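Hypothetical protein PH0156 (Pyrococcus horikoshii, PDB 2P62) is of unknown function but belongs to a family of the Toprim-like clan, whose better-known members act on nucleic acids. Local coordinates at residues A[141-146]-A[159-164]; A[151-156]-A[188-193]. One frame throughout, in Å; residues are numbered along the deposited sequence.

Contact 1. Residues A[141-146]-A[159-164]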
ATOM      1  N   LEU A 141     -15.749  21.221  -0.728  1.00 39.90           N
ATOM      2  CA  LEU A 141     -15.057  21.139   0.546  1.00 43.17           C
ATOM      3  C   LEU A 141     -14.610  22.560   0.845  1.00 46.11           C
ATOM      4  O   LEU A 141     -13.684  23.074   0.222  1.00 50.06           O
ATOM      5  CB  LEU A 141     -13.862  20.195   0.405  1.00 40.72           C
ATOM      6  CG  LEU A 141     -13.028  19.733   1.598  1.00 39.16           C
ATOM      7  CD1 LEU A 141     -11.950  20.733   1.851  1.00 40.27           C
ATOM      8  CD2 LEU A 141     -13.904  19.501   2.824  1.00 38.24           C
ATOM      9  N   ASN A 142     -15.275  23.210   1.785  1.00 45.65           N
ATOM     10  CA  ASN A 142     -14.920  24.587   2.079  1.00 46.29           C
ATOM     11  C   ASN A 142     -13.780  24.782   3.065  1.00 46.07           C
ATOM     12  O   ASN A 142     -14.004  25.109   4.228  1.00 44.40           O
ATOM     13  CB  ASN A 142     -16.163  25.348   2.535  1.00 47.70           C
ATOM     14  CG  ASN A 142     -17.089  25.674   1.378  1.00 49.52           C
ATOM     15  OD1 ASN A 142     -16.703  26.394   0.451  1.00 49.09           O
ATOM     16  ND2 ASN A 142     -18.310  25.138   1.415  1.00 47.73           N
ATOM     17  N   GLU A 143     -12.554  24.582   2.580  1.00 46.04           N
ATOM     18  CA  GLU A 143     -11.343  24.753   3.387  1.00 45.68           C
ATOM     19  C   GLU A 143     -10.396  25.714   2.648  1.00 45.83           C
ATOM     20  O   GLU A 143      -9.924  25.421   1.549  1.00 45.42           O
ATOM     21  CB  GLU A 143     -10.672  23.394   3.634  1.00 46.24           C
ATOM     22  CG  GLU A 143     -11.492  22.449   4.522  1.00 45.26           C
ATOM     23  CD  GLU A 143     -11.593  22.928   5.966  1.00 48.13           C
ATOM     24  OE1 GLU A 143     -12.432  22.386   6.727  1.00 45.84           O
ATOM     25  OE2 GLU A 143     -10.823  23.843   6.341  1.00 49.06           O
ATOM     26  N   PRO A 144     -10.110  26.879   3.250  1.00 45.61           N
ATOM     27  CA  PRO A 144      -9.230  27.886   2.640  1.00 45.36           C
ATOM     28  C   PRO A 144      -7.848  27.410   2.202  1.00 44.92           C
ATOM     29  O   PRO A 144      -7.223  28.013   1.324  1.00 45.49           O
ATOM     30  CB  PRO A 144      -9.164  28.986   3.702  1.00 45.45           C
ATOM     31  CG  PRO A 144      -9.374  28.238   4.992  1.00 47.03           C
ATOM     32  CD  PRO A 144     -10.471  27.258   4.628  1.00 46.23           C
ATOM     33  N   PHE A 145      -7.373  26.321   2.792  1.00 43.14           N
ATOM     34  CA  PHE A 145      -6.051  25.823   2.439  1.00 42.05           C
ATOM     35  C   PHE A 145      -6.051  24.544   1.608  1.00 40.46           C
ATOM     36  O   PHE A 145      -4.999  23.942   1.387  1.00 39.43           O
ATOM     37  CB  PHE A 145      -5.230  25.643   3.716  1.00 41.53           C
ATOM     38  CG  PHE A 145      -4.912  26.939   4.400  1.00 43.38           C
ATOM     39  CD1 PHE A 145      -4.080  27.871   3.784  1.00 44.14           C
ATOM     40  CD2 PHE A 145      -5.480  27.259   5.629  1.00 45.78           C
ATOM     41  CE1 PHE A 145      -3.820  29.104   4.379  1.00 44.83           C
ATOM     42  CE2 PHE A 145      -5.228  28.492   6.235  1.00 45.63           C
ATOM     43  CZ  PHE A 145      -4.395  29.416   5.604  1.00 44.79           C
ATOM     44  N   VAL A 146      -7.225  24.152   1.120  1.00 38.67           N
ATOM     45  CA  VAL A 146      -7.348  22.942   0.317  1.00 36.50           C
ATOM     46  C   VAL A 146      -7.931  23.216  -1.070  1.00 35.63           C
ATOM     47  O   VAL A 146      -8.982  23.835  -1.199  1.00 35.00           O
ATOM     48  CB  VAL A 146      -8.235  21.894   1.032  1.00 36.59           C
ATOM     49  CG1 VAL A 146      -8.253  20.597   0.233  1.00 34.63           C
ATOM     50  CG2 VAL A 146      -7.719  21.646   2.449  1.00 34.25           C
ATOM     51  N   LEU A 159     -15.508  14.080   5.077  1.00 27.28           N
ATOM     52  CA  LEU A 159     -15.868  13.235   6.201  1.00 28.99           C
ATOM     53  C   LEU A 159     -15.001  13.656   7.391  1.00 29.56           C
ATOM     54  O   LEU A 159     -15.481  13.733   8.520  1.00 30.04           O
ATOM     55  CB  LEU A 159     -15.621  11.760   5.862  1.00 29.21           C
ATOM     56  CG  LEU A 159     -15.886  10.746   6.986  1.00 31.86           C
ATOM     57  CD1 LEU A 159     -17.330  10.833   7.437  1.00 32.27           C
ATOM     58  CD2 LEU A 159     -15.569   9.344   6.496  1.00 31.25           C
ATOM     59  N   ALA A 160     -13.725  13.939   7.129  1.00 29.27           N
ATOM     60  CA  ALA A 160     -12.806  14.361   8.181  1.00 31.29           C
ATOM     61  C   ALA A 160     -13.318  15.660   8.789  1.00 32.22           C
ATOM     62  O   ALA A 160     -13.266  15.858  10.005  1.00 33.29           O
ATOM     63  CB  ALA A 160     -11.396  14.556   7.615  1.00 30.93           C
ATOM     64  N   LYS A 161     -13.813  16.543   7.934  1.00 33.56           N
ATOM     65  CA  LYS A 161     -14.360  17.814   8.383  1.00 34.25           C
ATOM     66  C   LYS A 161     -15.534  17.582   9.339  1.00 33.47           C
ATOM     67  O   LYS A 161     -15.518  18.051  10.474  1.00 34.41           O
ATOM     68  CB  LYS A 161     -14.816  18.641   7.177  1.00 34.41           C
ATOM     69  CG  LYS A 161     -15.302  20.040   7.521  1.00 35.88           C
ATOM     70  CD  LYS A 161     -15.473  20.860   6.254  1.00 36.73           C
ATOM     71  CE  LYS A 161     -15.859  22.296   6.551  1.00 36.25           C
ATOM     72  NZ  LYS A 161     -15.884  23.110   5.304  1.00 36.92           N
ATOM     73  N   LEU A 162     -16.546  16.849   8.888  1.00 34.48           N
ATOM     74  CA  LEU A 162     -17.708  16.582   9.733  1.00 35.34           C
ATOM     75  C   LEU A 162     -17.311  15.981  11.066  1.00 36.64           C
ATOM     76  O   LEU A 162     -17.951  16.235  12.089  1.00 37.91           O
ATOM     77  CB  LEU A 162     -18.673  15.629   9.033  1.00 35.84           C
ATOM     78  CG  LEU A 162     -19.195  16.090   7.669  1.00 35.30           C
ATOM     79  CD1 LEU A 162     -20.328  15.159   7.227  1.00 35.50           C
ATOM     80  CD2 LEU A 162     -19.690  17.520   7.757  1.00 33.11           C
ATOM     81  N   ASP A 163     -16.245  15.188  11.042  1.00 37.07           N
ATOM     82  CA  ASP A 163     -15.736  14.518  12.233  1.00 36.33           C
ATOM     83  C   ASP A 163     -14.969  15.508  13.120  1.00 37.24           C
ATOM     84  O   ASP A 163     -14.509  15.156  14.206  1.00 37.16           O
ATOM     85  CB  ASP A 163     -14.820  13.368  11.803  1.00 36.01           C
ATOM     86  CG  ASP A 163     -14.606  12.337  12.897  1.00 34.19           C
ATOM     87  OD1 ASP A 163     -13.713  11.496  12.728  1.00 33.82           O
ATOM     88  OD2 ASP A 163     -15.324  12.346  13.915  1.00 37.90           O
ATOM     89  N   GLY A 164     -14.828  16.745  12.649  1.00 37.85           N
ATOM     90  CA  GLY A 164     -14.119  17.755  13.417  1.00 38.39           C
ATOM     91  C   GLY A 164     -12.599  17.667  13.370  1.00 39.78           C
ATOM     92  O   GLY A 164     -11.909  18.414  14.071  1.00 39.57           O
TER

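Contact 2. Residues A[151-156]-A[188-193]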
ATOM      1  N   GLU A 151     -12.633  14.422  -6.273  1.00 32.54           N
ATOM      2  CA  GLU A 151     -12.144  13.054  -6.321  1.00 31.46           C
ATOM      3  C   GLU A 151     -12.411  12.363  -4.997  1.00 30.08           C
ATOM      4  O   GLU A 151     -12.878  12.988  -4.048  1.00 30.37           O
ATOM      5  CB  GLU A 151     -10.642  13.049  -6.635  1.00 31.90           C
ATOM      6  CG  GLU A 151      -9.784  13.926  -5.728  1.00 31.44           C
ATOM      7  CD  GLU A 151      -8.328  13.960  -6.167  1.00 33.72           C
ATOM      8  OE1 GLU A 151      -8.071  14.163  -7.374  1.00 36.12           O
ATOM      9  OE2 GLU A 151      -7.433  13.805  -5.309  1.00 35.35           O
ATOM     10  N   LEU A 152     -12.119  11.070  -4.944  1.00 29.33           N
ATOM     11  CA  LEU A 152     -12.335  10.275  -3.741  1.00 28.63           C
ATOM     12  C   LEU A 152     -11.798  10.937  -2.474  1.00 29.58           C
ATOM     13  O   LEU A 152     -12.445  10.911  -1.429  1.00 30.03           O
ATOM     14  CB  LEU A 152     -11.687   8.899  -3.919  1.00 27.39           C
ATOM     15  CG  LEU A 152     -11.982   7.728  -2.969  1.00 29.59           C
ATOM     16  CD1 LEU A 152     -10.764   7.475  -2.115  1.00 27.90           C
ATOM     17  CD2 LEU A 152     -13.228   7.978  -2.126  1.00 26.89           C
ATOM     18  N   GLU A 153     -10.625  11.550  -2.572  1.00 28.35           N
ATOM     19  CA  GLU A 153     -10.029  12.177  -1.410  1.00 28.07           C
ATOM     20  C   GLU A 153     -10.797  13.408  -0.919  1.00 29.49           C
ATOM     21  O   GLU A 153     -10.841  13.677   0.282  1.00 28.12           O
ATOM     22  CB  GLU A 153      -8.570  12.515  -1.711  1.00 28.03           C
ATOM     23  CG  GLU A 153      -7.664  11.280  -1.811  1.00 29.62           C
ATOM     24  CD  GLU A 153      -7.798  10.487  -3.118  1.00 30.48           C
ATOM     25  OE1 GLU A 153      -7.065   9.473  -3.248  1.00 27.39           O
ATOM     26  OE2 GLU A 153      -8.607  10.862  -4.008  1.00 27.88           O
ATOM     27  N   LEU A 154     -11.415  14.138  -1.848  1.00 29.40           N
ATOM     28  CA  LEU A 154     -12.193  15.319  -1.497  1.00 30.16           C
ATOM     29  C   LEU A 154     -13.361  14.899  -0.600  1.00 30.03           C
ATOM     30  O   LEU A 154     -13.674  15.564   0.384  1.00 31.25           O
ATOM     31  CB  LEU A 154     -12.719  16.022  -2.757  1.00 32.36           C
ATOM     32  CG  LEU A 154     -13.204  17.463  -2.503  1.00 33.17           C
ATOM     33  CD1 LEU A 154     -12.009  18.297  -2.081  1.00 32.22           C
ATOM     34  CD2 LEU A 154     -13.860  18.059  -3.747  1.00 33.06           C
ATOM     35  N   SER A 155     -13.999  13.787  -0.934  1.00 30.56           N
ATOM     36  CA  SER A 155     -15.100  13.283  -0.121  1.00 31.08           C
ATOM     37  C   SER A 155     -14.565  12.837   1.239  1.00 30.90           C
ATOM     38  O   SER A 155     -15.199  13.077   2.266  1.00 30.94           O
ATOM     39  CB  SER A 155     -15.776  12.101  -0.813  1.00 30.96           C
ATOM     40  OG  SER A 155     -16.291  12.474  -2.076  1.00 33.75           O
ATOM     41  N   LEU A 156     -13.409  12.172   1.237  1.00 30.55           N
ATOM     42  CA  LEU A 156     -12.771  11.702   2.470  1.00 29.22           C
ATOM     43  C   LEU A 156     -12.418  12.910   3.332  1.00 26.93           C
ATOM     44  O   LEU A 156     -12.529  12.872   4.553  1.00 25.82           O
ATOM     45  CB  LEU A 156     -11.490  10.910   2.154  1.00 31.64           C
ATOM     46  CG  LEU A 156     -11.502   9.368   2.113  1.00 33.98           C
ATOM     47  CD1 LEU A 156     -11.794   8.822   3.513  1.00 34.41           C
ATOM     48  CD2 LEU A 156     -12.528   8.870   1.130  1.00 33.79           C
ATOM     49  N   ASP A 188      -3.191  15.552   0.004  1.00 31.03           N
ATOM     50  CA  ASP A 188      -2.263  16.015   1.027  1.00 30.81           C
ATOM     51  C   ASP A 188      -2.976  15.890   2.382  1.00 30.41           C
ATOM     52  O   ASP A 188      -2.393  15.432   3.364  1.00 29.56           O
ATOM     53  CB  ASP A 188      -1.865  17.480   0.783  1.00 32.28           C
ATOM     54  CG  ASP A 188      -0.790  17.644  -0.294  1.00 34.66           C
ATOM     55  OD1 ASP A 188      -0.638  18.780  -0.801  1.00 36.15           O
ATOM     56  OD2 ASP A 188      -0.088  16.658  -0.626  1.00 33.44           O
ATOM     57  N   VAL A 189      -4.246  16.288   2.421  1.00 29.71           N
ATOM     58  CA  VAL A 189      -5.031  16.236   3.652  1.00 28.93           C
ATOM     59  C   VAL A 189      -5.125  14.805   4.165  1.00 29.45           C
ATOM     60  O   VAL A 189      -5.201  14.551   5.372  1.00 29.64           O
ATOM     61  CB  VAL A 189      -6.471  16.781   3.428  1.00 28.22           C
ATOM     62  CG1 VAL A 189      -7.280  16.670   4.718  1.00 25.05           C
ATOM     63  CG2 VAL A 189      -6.422  18.236   2.970  1.00 25.01           C
ATOM     64  N   MET A 190      -5.122  13.865   3.237  1.00 28.61           N
ATOM     65  CA  MET A 190      -5.221  12.472   3.609  1.00 28.46           C
ATOM     66  C   MET A 190      -4.028  12.095   4.489  1.00 28.43           C
ATOM     67  O   MET A 190      -4.151  11.287   5.403  1.00 29.94           O
ATOM     68  CB  MET A 190      -5.270  11.621   2.347  1.00 27.12           C
ATOM     69  CG  MET A 190      -6.425  10.649   2.308  1.00 28.18           C
ATOM     70  SD  MET A 190      -8.082  11.304   2.183  1.00 18.00           S
ATOM     71  CE  MET A 190      -8.451  11.721   3.765  1.00 27.04           C
ATOM     72  N   HIS A 191      -2.875  12.696   4.224  1.00 27.54           N
ATOM     73  CA  HIS A 191      -1.700  12.406   5.024  1.00 28.11           C
ATOM     74  C   HIS A 191      -1.757  13.073   6.388  1.00 29.81           C
ATOM     75  O   HIS A 191      -1.150  12.586   7.340  1.00 30.25           O
ATOM     76  CB  HIS A 191      -0.433  12.810   4.277  1.00 26.03           C
ATOM     77  CG  HIS A 191      -0.086  11.875   3.167  1.00 23.93           C
ATOM     78  ND1 HIS A 191      -0.367  12.150   1.846  1.00 20.78           N
ATOM     79  CD2 HIS A 191       0.447  10.632   3.188  1.00 23.03           C
ATOM     80  CE1 HIS A 191      -0.022  11.115   1.101  1.00 21.68           C
ATOM     81  NE2 HIS A 191       0.474  10.179   1.892  1.00 22.98           N
ATOM     82  N   ILE A 192      -2.482  14.183   6.487  1.00 30.68           N
ATOM     83  CA  ILE A 192      -2.623  14.863   7.762  1.00 29.70           C
ATOM     84  C   ILE A 192      -3.532  13.977   8.593  1.00 30.81           C
ATOM     85  O   ILE A 192      -3.351  13.844   9.805  1.00 33.46           O
ATOM     86  CB  ILE A 192      -3.277  16.241   7.597  1.00 30.36           C
ATOM     87  CG1 ILE A 192      -2.354  17.144   6.785  1.00 27.78           C
ATOM     88  CG2 ILE A 192      -3.593  16.841   8.968  1.00 28.59           C
ATOM     89  CD1 ILE A 192      -2.883  18.529   6.598  1.00 30.40           C
ATOM     90  N   LEU A 193      -4.509  13.365   7.925  1.00 29.48           N
ATOM     91  CA  LEU A 193      -5.447  12.460   8.583  1.00 29.79           C
ATOM     92  C   LEU A 193      -4.691  11.264   9.181  1.00 31.10           C
ATOM     93  O   LEU A 193      -5.038  10.796  10.260  1.00 32.35           O
ATOM     94  CB  LEU A 193      -6.507  11.955   7.590  1.00 29.15           C
ATOM     95  CG  LEU A 193      -7.540  10.950   8.131  1.00 31.93           C
ATOM     96  CD1 LEU A 193      -8.410  11.623   9.186  1.00 32.41           C
ATOM     97  CD2 LEU A 193      -8.421  10.427   6.999  1.00 31.22           C
TER

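Contact 1. Residues A[141-146]-A[159-164]
Lys161, in the last turn of helix 152-162, makes every contact to the loop 141-146, which it meets with its side chain from CG outward. With CG anti to the backbone N (chi1 -175°) and the chain extended beyond CG, it runs out straight until its ammonium group arrives at the loop backbone. Lys161 NZ lies 2.9 Å from Asn142 O, a hydrogen bond whose donor stands above the carbonyl plane, 52° out of it. The C=O...N angle is 106°. Asn142 is the centre of an inverse gamma turn, closed by a weak bond from Glu143 N to Leu141 O; the next residues form a type I turn, Glu143 to Val146. Glu143 comes at the lysine from the opposite direction: OE1 sits 3.4 Å from Lys161 CE, while the Glu143 OE1 to Lys161 NZ salt bridge is long at 3.8 Å. Lower down the chain, Lys161 CD rests 4.0 Å from Leu141 CD2, and Glu143 OE1 lies along the same methylenes, 3.4 Å from Lys161 CD. Beyond Lys161, Asp163 OD1 makes a salt bridge to Arg218 and a hydrogen bond to Tyr211, both of helix 204-218, and the helix ends in a Schellman motif at Gly164, whose N bonds back to Lys161 O.

Contact 2. Residues A[151-156]-A[188-193]
The two helical segments come closest at Glu153 and Met190, whose CA atoms are 7.0 Å apart, and no hydrogen bond joins them. This is helix-helix packing in the helical part of the chain that follows strand 129-136, the last strand in sequence: helix 152-162, with Glu151 at its N-cap position, lies against helix 186-196. Met190 carries the contact from its side. Its chain bends at chi2 (67°) and again at chi3 (-82°), and the Met190 side chain crosses those of Leu156 and Glu153 at about a right angle. Met190 SD is 3.4 Å from Leu156 CB, and Met190 CE is 3.5 Å from that same CB, so both ends of the S-CH3 bond lie against one methylene. Glu153 meets the sulfur with its aliphatic part, CG standing 4.0 Å from Met190 SD; its carboxylate serves another partner, OE1 making a salt bridge to Lys187. Tyr208 of helix 204-218 touches both Leu156 and Met190, and Phe16 of helix 11-23 also packs on Leu156. On helix 186-196, His191 meets His191 of the second subunit, their ring planes about 40° apart. Farther along Leu156, CG lies 3.9 Å from Met190 SD.

Helix 152-162 serves both contacts: contact 2 uses its first turns and contact 1 its last, with centres about 9 Å apart. Their chemistry follows burial. All three touching residues of contact 2 are buried and meet by van der Waals packing around a thioether, whereas contact 1 is partly buried, with Asn142 exposed, and rests on a lysine ammonium bonded to a backbone carbonyl and, at longer range, paired with Glu143. The buried areas are nevertheless similar, 156 Å² in contact 1 and 148 Å² in contact 2. The two also touch directly, Leu141 CB against Leu154 CD1 at 3.6 Å and Val146 CG2 against Val189 CG2 at 3.7 Å, placing the loop 141-146 against both helices. Only contact 2 has residues reaching the second subunit.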